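Local coordinates for protein BT_4661 (Bacteroides thetaiotaomicron, PDB 4AK2) that probably binds heparin and heparan sulfate at the bacterial surface as a SusE-like protein of a heparin utilisation locus, this chain being its ligand-binding domain, at residues F10-N15 / Y24-R29; N3-T8 / G101-S106; F132-A137 / V229-N234; N14-T19 / E126-V131. One frame throughout, in Å; residues are numbered along the deposited sequence.

Interaction 1 (F10-N15 / Y24-R29); sequences FRYGNN and YADQFR
Ala25 approaches Asn14 through its carbonyl: one water, which accepts from Asn14 ND2, bridges to Ala25 O, while the direct partner of that amide is Leu18. Asp26 follows and holds two successive backbone N-H groups. Tyr12 N reaches Asp26 OD2 at 2.8 Å in a nearly straight bond (169°), and Gly13 N reaches Asp26 OD1, also at 2.8 Å, at a more bent angle. Both donors stand above the carboxylate plane, while the Tyr12 ring turns its edge to OD2. Were Asp26 an alanine, the N-H groups of Tyr12 and Gly13 would probably be left without these acceptors and the backbone there less firmly held. Gln27 makes a single parallel bridge with Asn14: Gln27 N donates to Gly13 O (3.1 Å), and Asn15 N returns a weak bond to Gln27 O (3.5 Å). Gln27 CG lies against Asn14 CB, and its NE2 folds back onto Ala25 O. The Phe28 ring takes Asn14 CA over one face in a CH-pi contact, 4.2 Å from CA to the ring centroid, with Tyr12 O at its edge, 3.5 Å from CZ. At Arg29 the Asn15 amide grips the backbone twice, OD1 accepting from Arg29 N (2.9 Å) and ND2 donating to Arg29 O (2.9 Å); a chi1 of 69°, which sets CG between its own N and carbonyl carbon, brings the amide there. Strand 27-30 is an outermost strand of a four-stranded mixed sheet; strand 105-115 pairs with it, and Val111 and Phe113 of that strand pack on Phe28.

Interaction 2 (N3-T8 / G101-S106); sequences NPNYFT and GKTAVS
Asn5 reaches across to Thr103 and Val105, and its side chain meets them atom by atom. CB comes first, 3.4 Å from Thr103 O and also beside the CG2 methyl of Val105. CG, placed anti to its own carbonyl carbon (chi1 -66°), passes the same Thr103 oxygen and carries the amide beyond it. At the tip ND2 donates to Thr103 O at 2.9 Å; the bond is fairly straight (162°) and the oxygen lies in the amide plane, yet the nitrogen stands well above the plane of the Thr103 carbonyl. Asn5 O meanwhile sits 3.6 Å from Val105 CB. Asn3 helps to hold Asn5 in place through an Asx turn, its OD1 accepting from Asn5 N (2.8 Å) inside a type I beta turn from Asn3 to Tyr6, while its ND2 comes to 4.0 Å from Thr103 CB, the two side chains meeting at a slant. An alanine at Asn3 has no side-chain acceptor for Asn5 N, and the Asn5 amide would probably be less firmly aimed at Thr103 O. Farther along, the ring of Phe7 presents its edge to Val105 O, 3.6 Å from CE1, and its CD1 passes Val105 CG1 at 4.0 Å. The N-terminal loop thus lies against the start of strand 105-115 and its antiparallel neighbour 89-98, where Phe7 rests on Ala96 and Ala98 and Asn5 on Ala98.

Interaction 3 (F132-A137 / V229-N234); sequences FQVNPA and VHINPN
Phe132 and Ile231 point at each other and overlap side by side, running opposite ways, the ring's CE2 corner coming to 4.0 Å from Ile231 CG1. The approach is oblique to the ring, as is that of Val229 O, 3.8 Å from the same CE2. The Phe132 side chain extends across the interface because its chi1 of 172° turns CG away from the backbone nitrogen, and Val134 CB lies over one ring face, offset toward the rim. Val134 in turn sends CG2 to Ile231 CB at 4.2 Å, the two branched chains meeting at a slant. The pattern is sheet-on-sheet packing: strands 132-134 and 229-231 run 17° from parallel with axes 9.5 Å apart, too far for backbone pairing, the former bonded to strand 268-276 of a large mixed sheet and the latter central in a three-stranded antiparallel one. Beyond the strands the chains close up. Asn234 N donates to Pro136 O (3.2 Å) in the carbonyl plane, and one water donates to both Pro136 O and Asn232 O. Pro233 CB presses against Ala137 O at 3.3 Å. Asn135 OD1 accepts from Ala137 N in an Asx turn that shapes this bend, while the Asn234 side chain is bonded to Arg237.

Interaction 4 (N14-T19 / E126-V131); sequences NNLGLT and EYTPFV
Leu16 and Leu18 supply the apolar part of the contact, meeting the run Thr128-Pro129-Phe130. Leu16 lays its CB against the Thr128 methyl, CG2, at 4.0 Å, and farther out its CD1 comes to 4.0 Å from Phe130 CD2, crossing that side chain at about a right angle; the same CD1 methyl also touches Pro129 CA. Leu18 uses a single methyl: CD1 lies 3.8 Å from Pro129 CB and 4.0 Å from Thr128 CG2, so the threonine methyl is shared by both leucines. A chi1 of -60° at Thr128 turns CG2 to them and OG1 to its partner, Arg29 NH1. The peptide before Pro129 is cis, bending the chain where Leu18 CD1 meets the Pro129 ring.

Within segment 14-19 the polar interactions are those of Asn14. Its OD1 accepts from Leu16 N (2.9 Å), an Asx turn, and from Leu18 N (3.2 Å); each donor lies in the carbonyl plane, in a lone-pair direction. Its ND2 closes the loop by donating to Leu18 O at 3.0 Å, nearly straight at 172°. Three bonds thus fix the rotation of this amide.

No hydrogen bond crosses between 14-19 and 126-131. Their fit therefore rests on methyl and ring surfaces, with Asn14 setting the loop shape that presents both leucines to the connection between strands 105-115 and 131-134.

Interactions 1 and 4 share Asn14 and Asn15 and have centres 8 Å apart; Arg29 ties them, its NH2 2.9 Å from Tyr127 O in a probable hydrogen bond. Interaction 2 lies 24 Å from interaction 1, centre to centre, on the same four-stranded sheet, and encloses it along the chain. Segment 126-131 runs directly into 132-137, so interaction 4 leads to interaction 3, 18 Å away between centres; Gln133 also packs on Tyr24 and Ala25 of interaction 1. Sodium ions lie about 8 Å from the Asn234 side chain and about 12 Å from that of Phe130. The glycan-pocket residues fall between positions 64 and 268, so the segments within 3-29 contribute none of them.

Interaction 1 (F10-N15 / Y24-R29)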
loop_
_atom_site.group_PDB
_atom_site.type_symbol
_atom_site.label_atom_id
_atom_site.label_comp_id
_atom_site.label_asym_id
_atom_site.label_seq_id
_atom_site.Cartn_x
_atom_site.Cartn_y
_atom_site.Cartn_z
ATOM N N PHE A 10 -0.827 17.946 -4.962
ATOM C CA PHE A 10 -2.142 17.812 -5.568
ATOM C C PHE A 10 -2.843 16.712 -4.803
ATOM O O PHE A 10 -2.201 16.030 -3.955
ATOM C CB PHE A 10 -2.020 17.437 -7.076
ATOM C CG PHE A 10 -1.122 16.278 -7.337
ATOM C CD1 PHE A 10 -1.602 14.974 -7.259
ATOM C CD2 PHE A 10 0.211 16.491 -7.646
ATOM C CE1 PHE A 10 -0.755 13.874 -7.507
ATOM C CE2 PHE A 10 1.080 15.417 -7.889
ATOM C CZ PHE A 10 0.590 14.114 -7.813
ATOM N N ARG A 11 -4.136 16.518 -5.063
ATOM C CA ARG A 11 -4.845 15.386 -4.466
ATOM C C ARG A 11 -5.809 14.836 -5.498
ATOM O O ARG A 11 -6.467 15.626 -6.204
ATOM C CB ARG A 11 -5.657 15.760 -3.194
ATOM C CG ARG A 11 -4.873 16.498 -2.151
ATOM C CD ARG A 11 -5.661 16.723 -0.859
ATOM N NE ARG A 11 -4.828 17.454 0.103
ATOM C CZ ARG A 11 -5.061 18.699 0.518
ATOM N NH1 ARG A 11 -6.147 19.358 0.123
ATOM N NH2 ARG A 11 -4.206 19.289 1.341
ATOM N N TYR A 12 -5.968 13.520 -5.474
ATOM C CA TYR A 12 -7.024 12.821 -6.149
ATOM C C TYR A 12 -8.156 12.411 -5.174
ATOM O O TYR A 12 -9.277 12.159 -5.614
ATOM C CB TYR A 12 -6.501 11.555 -6.797
ATOM C CG TYR A 12 -5.736 11.792 -8.095
ATOM C CD1 TYR A 12 -4.414 12.227 -8.065
ATOM C CD2 TYR A 12 -6.338 11.585 -9.355
ATOM C CE1 TYR A 12 -3.683 12.439 -9.223
ATOM C CE2 TYR A 12 -5.588 11.759 -10.542
ATOM C CZ TYR A 12 -4.283 12.228 -10.467
ATOM O OH TYR A 12 -3.537 12.424 -11.612
ATOM N N GLY A 13 -7.867 12.332 -3.856
ATOM C CA GLY A 13 -8.889 11.832 -2.930
ATOM C C GLY A 13 -9.110 10.337 -3.016
ATOM O O GLY A 13 -8.181 9.571 -3.240
ATOM N N ASN A 14 -10.322 9.892 -2.760
ATOM C CA ASN A 14 -10.613 8.469 -2.684
ATOM C C ASN A 14 -12.065 8.280 -3.038
ATOM O O ASN A 14 -12.855 9.237 -2.956
ATOM C CB ASN A 14 -10.290 7.931 -1.291
ATOM C CG ASN A 14 -11.222 8.456 -0.215
ATOM O OD1 ASN A 14 -12.336 7.961 -0.026
ATOM N ND2 ASN A 14 -10.745 9.487 0.495
ATOM N N ASN A 15 -12.427 7.070 -3.450
ATOM C CA ASN A 15 -13.818 6.745 -3.729
ATOM C C ASN A 15 -14.395 5.826 -2.635
ATOM O O ASN A 15 -15.303 5.045 -2.924
ATOM C CB ASN A 15 -13.977 6.121 -5.128
ATOM C CG ASN A 15 -13.368 4.734 -5.213
ATOM O OD1 ASN A 15 -12.651 4.287 -4.314
ATOM N ND2 ASN A 15 -13.660 4.043 -6.318
ATOM N N TYR A 24 -6.042 10.848 4.330
ATOM C CA TYR A 24 -5.912 9.493 3.744
ATOM C C TYR A 24 -5.039 9.566 2.509
ATOM O O TYR A 24 -4.946 10.613 1.880
ATOM C CB TYR A 24 -7.295 8.952 3.371
ATOM C CG TYR A 24 -8.166 8.797 4.609
ATOM C CD1 TYR A 24 -8.088 7.633 5.366
ATOM C CD2 TYR A 24 -9.055 9.821 5.005
ATOM C CE1 TYR A 24 -8.833 7.470 6.514
ATOM C CE2 TYR A 24 -9.837 9.666 6.172
ATOM C CZ TYR A 24 -9.722 8.488 6.911
ATOM O OH TYR A 24 -10.502 8.331 8.018
ATOM N N ALA A 25 -4.436 8.422 2.142
ATOM C CA ALA A 25 -3.792 8.345 0.832
ATOM C C ALA A 25 -4.830 8.528 -0.263
ATOM O O ALA A 25 -6.051 8.334 -0.058
ATOM C CB ALA A 25 -3.116 6.962 0.686
ATOM N N ASP A 26 -4.322 8.881 -1.461
ATOM C CA ASP A 26 -5.156 8.853 -2.661
ATOM C C ASP A 26 -5.346 7.400 -3.077
ATOM O O ASP A 26 -4.344 6.694 -3.359
ATOM C CB ASP A 26 -4.521 9.675 -3.781
ATOM C CG ASP A 26 -4.624 11.168 -3.558
ATOM O OD1 ASP A 26 -5.392 11.605 -2.663
ATOM O OD2 ASP A 26 -3.942 11.911 -4.303
ATOM N N GLN A 27 -6.573 6.912 -3.036
ATOM C CA GLN A 27 -6.813 5.466 -3.153
ATOM C C GLN A 27 -8.200 5.171 -3.657
ATOM O O GLN A 27 -9.162 5.824 -3.279
ATOM C CB GLN A 27 -6.537 4.799 -1.797
ATOM C CG GLN A 27 -7.585 5.116 -0.710
ATOM C CD GLN A 27 -7.054 4.781 0.663
ATOM O OE1 GLN A 27 -7.077 3.647 1.095
ATOM N NE2 GLN A 27 -6.587 5.830 1.384
ATOM N N PHE A 28 -8.286 4.212 -4.595
ATOM C CA PHE A 28 -9.511 3.897 -5.305
ATOM C C PHE A 28 -9.757 2.421 -5.360
ATOM O O PHE A 28 -8.871 1.666 -5.732
ATOM C CB PHE A 28 -9.453 4.490 -6.743
ATOM C CG PHE A 28 -9.344 5.979 -6.686
ATOM C CD1 PHE A 28 -8.108 6.604 -6.567
ATOM C CD2 PHE A 28 -10.493 6.769 -6.631
ATOM C CE1 PHE A 28 -8.024 7.995 -6.393
ATOM C CE2 PHE A 28 -10.402 8.160 -6.458
ATOM C CZ PHE A 28 -9.193 8.755 -6.320
ATOM N N ARG A 29 -10.953 2.022 -4.965
ATOM C CA ARG A 29 -11.360 0.637 -5.022
ATOM C C ARG A 29 -12.215 0.411 -6.249
ATOM O O ARG A 29 -13.116 1.193 -6.570
ATOM C CB ARG A 29 -12.154 0.257 -3.744
ATOM C CG ARG A 29 -12.744 -1.157 -3.826
ATOM C CD ARG A 29 -13.202 -1.646 -2.459
ATOM N NE ARG A 29 -12.062 -1.980 -1.610
ATOM C CZ ARG A 29 -11.891 -1.610 -0.334
ATOM N NH1 ARG A 29 -12.784 -0.820 0.341
ATOM N NH2 ARG A 29 -10.796 -2.032 0.282
HETATM O O HOH W 1 -2.873 13.360 -1.895
HETATM O O HOH W 2 -7.998 10.503 0.187
#

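Interaction 2 (N3-T8 / G101-S106)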
loop_
_atom_site.group_PDB
_atom_site.type_symbol
_atom_site.label_atom_id
_atom_site.label_comp_id
_atom_site.label_asym_id
_atom_site.label_seq_id
_atom_site.Cartn_x
_atom_site.Cartn_y
_atom_site.Cartn_z
ATOM N N ASN A 3 8.762 30.831 -6.262
ATOM C CA ASN A 3 8.527 31.380 -7.622
ATOM C C ASN A 3 7.109 31.097 -8.188
ATOM O O ASN A 3 6.323 30.406 -7.545
ATOM C CB ASN A 3 9.635 30.905 -8.595
ATOM C CG ASN A 3 9.523 29.421 -8.967
ATOM O OD1 ASN A 3 8.447 28.917 -9.266
ATOM N ND2 ASN A 3 10.662 28.728 -8.995
ATOM N N PRO A 4 6.775 31.635 -9.386
ATOM C CA PRO A 4 5.418 31.437 -9.944
ATOM C C PRO A 4 4.978 29.997 -10.191
ATOM O O PRO A 4 3.767 29.723 -10.178
ATOM C CB PRO A 4 5.454 32.218 -11.272
ATOM C CG PRO A 4 6.896 32.508 -11.523
ATOM C CD PRO A 4 7.492 32.671 -10.154
ATOM N N ASN A 5 5.932 29.093 -10.414
ATOM C CA ASN A 5 5.637 27.667 -10.618
ATOM C C ASN A 5 5.632 26.880 -9.319
ATOM O O ASN A 5 5.268 25.711 -9.296
ATOM C CB ASN A 5 6.673 27.046 -11.539
ATOM C CG ASN A 5 6.623 27.601 -12.933
ATOM O OD1 ASN A 5 5.553 27.849 -13.491
ATOM N ND2 ASN A 5 7.784 27.782 -13.506
ATOM N N TYR A 6 6.045 27.520 -8.240
ATOM C CA TYR A 6 6.156 26.807 -6.993
ATOM C C TYR A 6 4.810 26.259 -6.498
ATOM O O TYR A 6 3.803 26.963 -6.474
ATOM C CB TYR A 6 6.826 27.663 -5.930
ATOM C CG TYR A 6 7.182 26.873 -4.701
ATOM C CD1 TYR A 6 8.267 25.991 -4.690
ATOM C CD2 TYR A 6 6.432 27.001 -3.550
ATOM C CE1 TYR A 6 8.584 25.279 -3.549
ATOM C CE2 TYR A 6 6.736 26.275 -2.406
ATOM C CZ TYR A 6 7.807 25.407 -2.413
ATOM O OH TYR A 6 8.129 24.709 -1.293
ATOM N N PHE A 7 4.792 24.974 -6.176
ATOM C CA PHE A 7 3.648 24.385 -5.488
ATOM C C PHE A 7 4.163 23.180 -4.716
ATOM O O PHE A 7 5.352 22.799 -4.876
ATOM C CB PHE A 7 2.492 24.074 -6.465
ATOM C CG PHE A 7 2.692 22.845 -7.337
ATOM C CD1 PHE A 7 3.671 22.804 -8.316
ATOM C CD2 PHE A 7 1.864 21.730 -7.171
ATOM C CE1 PHE A 7 3.825 21.668 -9.093
ATOM C CE2 PHE A 7 2.014 20.591 -7.940
ATOM C CZ PHE A 7 3.011 20.557 -8.914
ATOM N N THR A 8 3.302 22.583 -3.898
ATOM C CA THR A 8 3.751 21.464 -3.058
ATOM C C THR A 8 2.893 20.209 -3.081
ATOM O O THR A 8 3.361 19.167 -2.615
ATOM C CB THR A 8 3.904 21.888 -1.591
ATOM O OG1 THR A 8 2.595 22.086 -1.031
ATOM C CG2 THR A 8 4.767 23.133 -1.479
ATOM N N GLY A 101 11.621 24.501 -18.139
ATOM C CA GLY A 101 13.004 24.934 -17.995
ATOM C C GLY A 101 13.489 24.935 -16.564
ATOM O O GLY A 101 13.039 24.126 -15.739
ATOM N N LYS A 102 14.371 25.884 -16.267
ATOM C CA LYS A 102 15.090 25.944 -14.994
ATOM C C LYS A 102 14.189 26.190 -13.779
ATOM O O LYS A 102 14.463 25.677 -12.688
ATOM C CB LYS A 102 16.208 26.998 -15.063
ATOM N N THR A 103 13.111 26.952 -13.966
ATOM C CA THR A 103 12.180 27.252 -12.859
ATOM C C THR A 103 10.951 26.334 -12.805
ATOM O O THR A 103 10.024 26.582 -12.018
ATOM C CB THR A 103 11.674 28.715 -12.877
ATOM O OG1 THR A 103 10.808 28.913 -14.004
ATOM C CG2 THR A 103 12.832 29.723 -12.908
ATOM N N ALA A 104 10.925 25.289 -13.637
ATOM C CA ALA A 104 9.870 24.278 -13.528
ATOM C C ALA A 104 9.942 23.607 -12.158
ATOM O O ALA A 104 11.017 23.463 -11.574
ATOM C CB ALA A 104 9.957 23.235 -14.632
ATOM N N VAL A 105 8.777 23.221 -11.649
ATOM C CA VAL A 105 8.671 22.536 -10.382
ATOM C C VAL A 105 7.814 21.306 -10.585
ATOM O O VAL A 105 6.713 21.379 -11.163
ATOM C CB VAL A 105 8.004 23.442 -9.327
ATOM C CG1 VAL A 105 7.679 22.688 -8.024
ATOM C CG2 VAL A 105 8.889 24.652 -9.022
ATOM N N SER A 106 8.326 20.175 -10.108
ATOM C CA SER A 106 7.589 18.908 -10.174
ATOM C C SER A 106 7.301 18.406 -8.772
ATOM O O SER A 106 8.144 18.555 -7.862
ATOM C CB SER A 106 8.407 17.845 -10.924
ATOM O OG SER A 106 8.618 18.214 -12.266
#

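Interaction 3 (F132-A137 / V229-N234)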
loop_
_atom_site.group_PDB
_atom_site.type_symbol
_atom_site.label_atom_id
_atom_site.label_comp_id
_atom_site.label_asym_id
_atom_site.label_seq_id
_atom_site.Cartn_x
_atom_site.Cartn_y
_atom_site.Cartn_z
ATOM N N PHE A 132 -2.478 1.825 4.583
ATOM C CA PHE A 132 -2.210 2.107 5.986
ATOM C C PHE A 132 -1.009 3.049 6.016
ATOM O O PHE A 132 0.116 2.628 5.684
ATOM C CB PHE A 132 -1.931 0.764 6.743
ATOM C CG PHE A 132 -1.445 0.968 8.164
ATOM C CD1 PHE A 132 -1.834 2.102 8.914
ATOM C CD2 PHE A 132 -0.570 0.047 8.758
ATOM C CE1 PHE A 132 -1.396 2.321 10.240
ATOM C CE2 PHE A 132 -0.151 0.241 10.108
ATOM C CZ PHE A 132 -0.531 1.397 10.806
ATOM N N GLN A 133 -1.210 4.306 6.423
ATOM C CA GLN A 133 -0.183 5.298 6.533
ATOM C C GLN A 133 0.416 5.231 7.922
ATOM O O GLN A 133 -0.306 5.492 8.922
ATOM C CB GLN A 133 -0.761 6.696 6.283
ATOM C CG GLN A 133 -1.233 6.806 4.820
ATOM C CD GLN A 133 -1.765 8.204 4.526
ATOM O OE1 GLN A 133 -2.677 8.677 5.209
ATOM N NE2 GLN A 133 -1.233 8.849 3.488
ATOM N N VAL A 134 1.677 4.838 8.033
ATOM C CA VAL A 134 2.305 4.567 9.305
ATOM C C VAL A 134 3.638 5.270 9.432
ATOM O O VAL A 134 4.425 5.359 8.465
ATOM C CB VAL A 134 2.433 3.025 9.508
ATOM C CG1 VAL A 134 3.427 2.382 8.497
ATOM C CG2 VAL A 134 2.860 2.701 10.940
ATOM N N ASN A 135 3.952 5.746 10.632
ATOM C CA ASN A 135 5.246 6.345 10.924
ATOM C C ASN A 135 6.179 5.206 11.369
ATOM O O ASN A 135 5.911 4.565 12.371
ATOM C CB ASN A 135 5.074 7.355 12.063
ATOM C CG ASN A 135 6.373 7.991 12.501
ATOM O OD1 ASN A 135 7.465 7.491 12.277
ATOM N ND2 ASN A 135 6.254 9.161 13.099
ATOM N N PRO A 136 7.246 4.904 10.611
ATOM C CA PRO A 136 8.104 3.767 10.950
ATOM C C PRO A 136 8.857 3.943 12.256
ATOM O O PRO A 136 9.324 2.952 12.800
ATOM C CB PRO A 136 9.073 3.696 9.756
ATOM C CG PRO A 136 9.151 5.122 9.268
ATOM C CD PRO A 136 7.726 5.630 9.416
ATOM N N ALA A 137 8.994 5.161 12.780
ATOM C CA ALA A 137 9.617 5.320 14.099
ATOM C C ALA A 137 8.676 4.834 15.203
ATOM O O ALA A 137 9.118 4.240 16.139
ATOM C CB ALA A 137 10.053 6.773 14.344
ATOM N N VAL A 229 -3.425 -5.013 10.536
ATOM C CA VAL A 229 -1.991 -5.144 10.321
ATOM C C VAL A 229 -1.261 -4.246 11.346
ATOM O O VAL A 229 -1.561 -3.061 11.419
ATOM C CB VAL A 229 -1.544 -4.758 8.887
ATOM C CG1 VAL A 229 -0.023 -4.784 8.777
ATOM C CG2 VAL A 229 -2.204 -5.651 7.830
ATOM N N HIS A 230 -0.334 -4.837 12.110
ATOM C CA HIS A 230 0.523 -4.133 13.037
ATOM C C HIS A 230 1.880 -3.962 12.498
ATOM O O HIS A 230 2.422 -4.898 11.918
ATOM C CB HIS A 230 0.627 -4.923 14.359
ATOM C CG HIS A 230 -0.699 -5.131 15.018
ATOM N ND1 HIS A 230 -1.041 -4.522 16.184
ATOM C CD2 HIS A 230 -1.796 -5.873 14.625
ATOM C CE1 HIS A 230 -2.298 -4.878 16.507
ATOM N NE2 HIS A 230 -2.760 -5.707 15.561
ATOM N N ILE A 231 2.438 -2.763 12.604
ATOM C CA ILE A 231 3.818 -2.455 12.235
ATOM C C ILE A 231 4.546 -2.078 13.512
ATOM O O ILE A 231 4.110 -1.178 14.254
ATOM C CB ILE A 231 3.896 -1.321 11.198
ATOM C CG1 ILE A 231 3.289 -1.794 9.878
ATOM C CG2 ILE A 231 5.318 -0.786 11.028
ATOM C CD1 ILE A 231 4.063 -2.884 9.156
ATOM N N ASN A 232 5.614 -2.784 13.843
ATOM C CA ASN A 232 6.337 -2.507 15.079
ATOM C C ASN A 232 7.290 -1.348 14.916
ATOM O O ASN A 232 7.752 -1.102 13.810
ATOM C CB ASN A 232 7.055 -3.782 15.548
ATOM C CG ASN A 232 6.097 -4.740 16.196
ATOM O OD1 ASN A 232 5.163 -4.329 16.917
ATOM N ND2 ASN A 232 6.288 -6.027 15.942
ATOM N N PRO A 233 7.549 -0.612 16.019
ATOM C CA PRO A 233 8.399 0.587 15.956
ATOM C C PRO A 233 9.884 0.274 15.780
ATOM O O PRO A 233 10.368 -0.788 16.184
ATOM C CB PRO A 233 8.163 1.255 17.305
ATOM C CG PRO A 233 7.806 0.126 18.217
ATOM C CD PRO A 233 6.996 -0.829 17.373
ATOM N N ASN A 234 10.593 1.215 15.178
ATOM C CA ASN A 234 12.044 1.232 15.174
ATOM C C ASN A 234 12.708 0.102 14.364
ATOM O O ASN A 234 13.901 -0.142 14.555
ATOM C CB ASN A 234 12.620 1.250 16.619
ATOM C CG ASN A 234 14.083 1.676 16.669
ATOM O OD1 ASN A 234 14.461 2.649 16.023
ATOM N ND2 ASN A 234 14.920 0.970 17.449
HETATM O O HOH W 3 9.404 0.338 12.204
#

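Interaction 4 (N14-T19 / E126-V131)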
loop_
_atom_site.group_PDB
_atom_site.type_symbol
_atom_site.label_atom_id
_atom_site.label_comp_id
_atom_site.label_asym_id
_atom_site.label_seq_id
_atom_site.Cartn_x
_atom_site.Cartn_y
_atom_site.Cartn_z
ATOM N N ASN A 14 -10.322 9.892 -2.760
ATOM C CA ASN A 14 -10.613 8.469 -2.684
ATOM C C ASN A 14 -12.065 8.280 -3.038
ATOM O O ASN A 14 -12.855 9.237 -2.956
ATOM C CB ASN A 14 -10.290 7.931 -1.291
ATOM C CG ASN A 14 -11.222 8.456 -0.215
ATOM O OD1 ASN A 14 -12.336 7.961 -0.026
ATOM N ND2 ASN A 14 -10.745 9.487 0.495
ATOM N N ASN A 15 -12.427 7.070 -3.450
ATOM C CA ASN A 15 -13.818 6.745 -3.729
ATOM C C ASN A 15 -14.395 5.826 -2.635
ATOM O O ASN A 15 -15.303 5.045 -2.924
ATOM C CB ASN A 15 -13.977 6.121 -5.128
ATOM C CG ASN A 15 -13.368 4.734 -5.213
ATOM O OD1 ASN A 15 -12.651 4.287 -4.314
ATOM N ND2 ASN A 15 -13.660 4.043 -6.318
ATOM N N LEU A 16 -13.872 5.939 -1.401
ATOM C CA LEU A 16 -14.228 5.101 -0.259
ATOM C C LEU A 16 -15.131 5.838 0.727
ATOM O O LEU A 16 -15.536 5.236 1.701
ATOM C CB LEU A 16 -12.966 4.585 0.481
ATOM C CG LEU A 16 -11.849 3.881 -0.330
ATOM C CD1 LEU A 16 -10.735 3.395 0.585
ATOM C CD2 LEU A 16 -12.436 2.718 -1.079
ATOM N N GLY A 17 -15.443 7.116 0.465
ATOM C CA GLY A 17 -16.270 7.925 1.382
ATOM C C GLY A 17 -15.520 8.423 2.609
ATOM O O GLY A 17 -16.137 8.859 3.591
ATOM N N LEU A 18 -14.183 8.364 2.544
ATOM C CA LEU A 18 -13.333 8.789 3.640
ATOM C C LEU A 18 -13.022 10.283 3.576
ATOM O O LEU A 18 -12.603 10.779 2.493
ATOM C CB LEU A 18 -12.040 7.966 3.669
ATOM C CG LEU A 18 -12.251 6.464 3.921
ATOM C CD1 LEU A 18 -10.971 5.706 3.697
ATOM C CD2 LEU A 18 -12.733 6.294 5.372
ATOM N N THR A 19 -13.209 11.001 4.701
ATOM C CA THR A 19 -13.003 12.436 4.700
ATOM C C THR A 19 -12.332 12.864 5.993
ATOM O O THR A 19 -12.427 12.141 7.000
ATOM C CB THR A 19 -14.328 13.212 4.610
ATOM O OG1 THR A 19 -15.165 12.842 5.707
ATOM C CG2 THR A 19 -15.025 12.947 3.279
ATOM N N GLU A 126 -11.865 -6.556 2.886
ATOM C CA GLU A 126 -11.684 -5.173 2.506
ATOM C C GLU A 126 -11.204 -4.333 3.690
ATOM O O GLU A 126 -11.893 -4.217 4.723
ATOM C CB GLU A 126 -13.002 -4.563 1.965
ATOM C CG GLU A 126 -13.427 -5.243 0.674
ATOM C CD GLU A 126 -14.571 -4.547 -0.028
ATOM O OE1 GLU A 126 -15.188 -3.643 0.585
ATOM O OE2 GLU A 126 -14.884 -4.907 -1.177
ATOM N N TYR A 127 -10.047 -3.709 3.551
ATOM C CA TYR A 127 -9.583 -2.706 4.497
ATOM C C TYR A 127 -10.008 -1.346 3.919
ATOM O O TYR A 127 -9.733 -1.058 2.741
ATOM C CB TYR A 127 -8.049 -2.735 4.571
ATOM C CG TYR A 127 -7.483 -3.948 5.292
ATOM C CD1 TYR A 127 -7.275 -5.157 4.638
ATOM C CD2 TYR A 127 -7.185 -3.891 6.644
ATOM C CE1 TYR A 127 -6.764 -6.256 5.288
ATOM C CE2 TYR A 127 -6.675 -4.979 7.329
ATOM C CZ TYR A 127 -6.479 -6.182 6.640
ATOM O OH TYR A 127 -5.991 -7.300 7.319
ATOM N N THR A 128 -10.638 -0.535 4.741
ATOM C CA THR A 128 -11.068 0.806 4.300
ATOM C C THR A 128 -10.589 1.782 5.358
ATOM O O THR A 128 -11.251 1.904 6.410
ATOM C CB THR A 128 -12.601 0.861 4.149
ATOM O OG1 THR A 128 -13.015 -0.100 3.178
ATOM C CG2 THR A 128 -13.073 2.265 3.738
ATOM N N PRO A 129 -9.504 2.522 5.133
ATOM C CA PRO A 129 -8.677 2.585 3.927
ATOM C C PRO A 129 -7.817 1.349 3.767
ATOM O O PRO A 129 -7.426 0.696 4.718
ATOM C CB PRO A 129 -7.774 3.813 4.210
ATOM C CG PRO A 129 -7.613 3.799 5.713
ATOM C CD PRO A 129 -8.966 3.392 6.213
ATOM N N PHE A 130 -7.501 1.085 2.497
ATOM C CA PHE A 130 -6.584 -0.029 2.147
ATOM C C PHE A 130 -5.151 0.403 2.039
ATOM O O PHE A 130 -4.283 -0.435 1.727
ATOM C CB PHE A 130 -7.059 -0.815 0.940
ATOM C CG PHE A 130 -7.066 -0.022 -0.349
ATOM C CD1 PHE A 130 -5.898 0.016 -1.155
ATOM C CD2 PHE A 130 -8.211 0.654 -0.797
ATOM C CE1 PHE A 130 -5.906 0.700 -2.358
ATOM C CE2 PHE A 130 -8.218 1.353 -1.992
ATOM C CZ PHE A 130 -7.052 1.375 -2.762
ATOM N N VAL A 131 -4.830 1.673 2.266
ATOM C CA VAL A 131 -3.467 2.157 2.375
ATOM C C VAL A 131 -3.285 2.557 3.844
ATOM O O VAL A 131 -3.946 3.516 4.318
ATOM C CB VAL A 131 -3.162 3.334 1.467
ATOM C CG1 VAL A 131 -1.683 3.729 1.561
ATOM C CG2 VAL A 131 -3.529 3.007 -0.005
#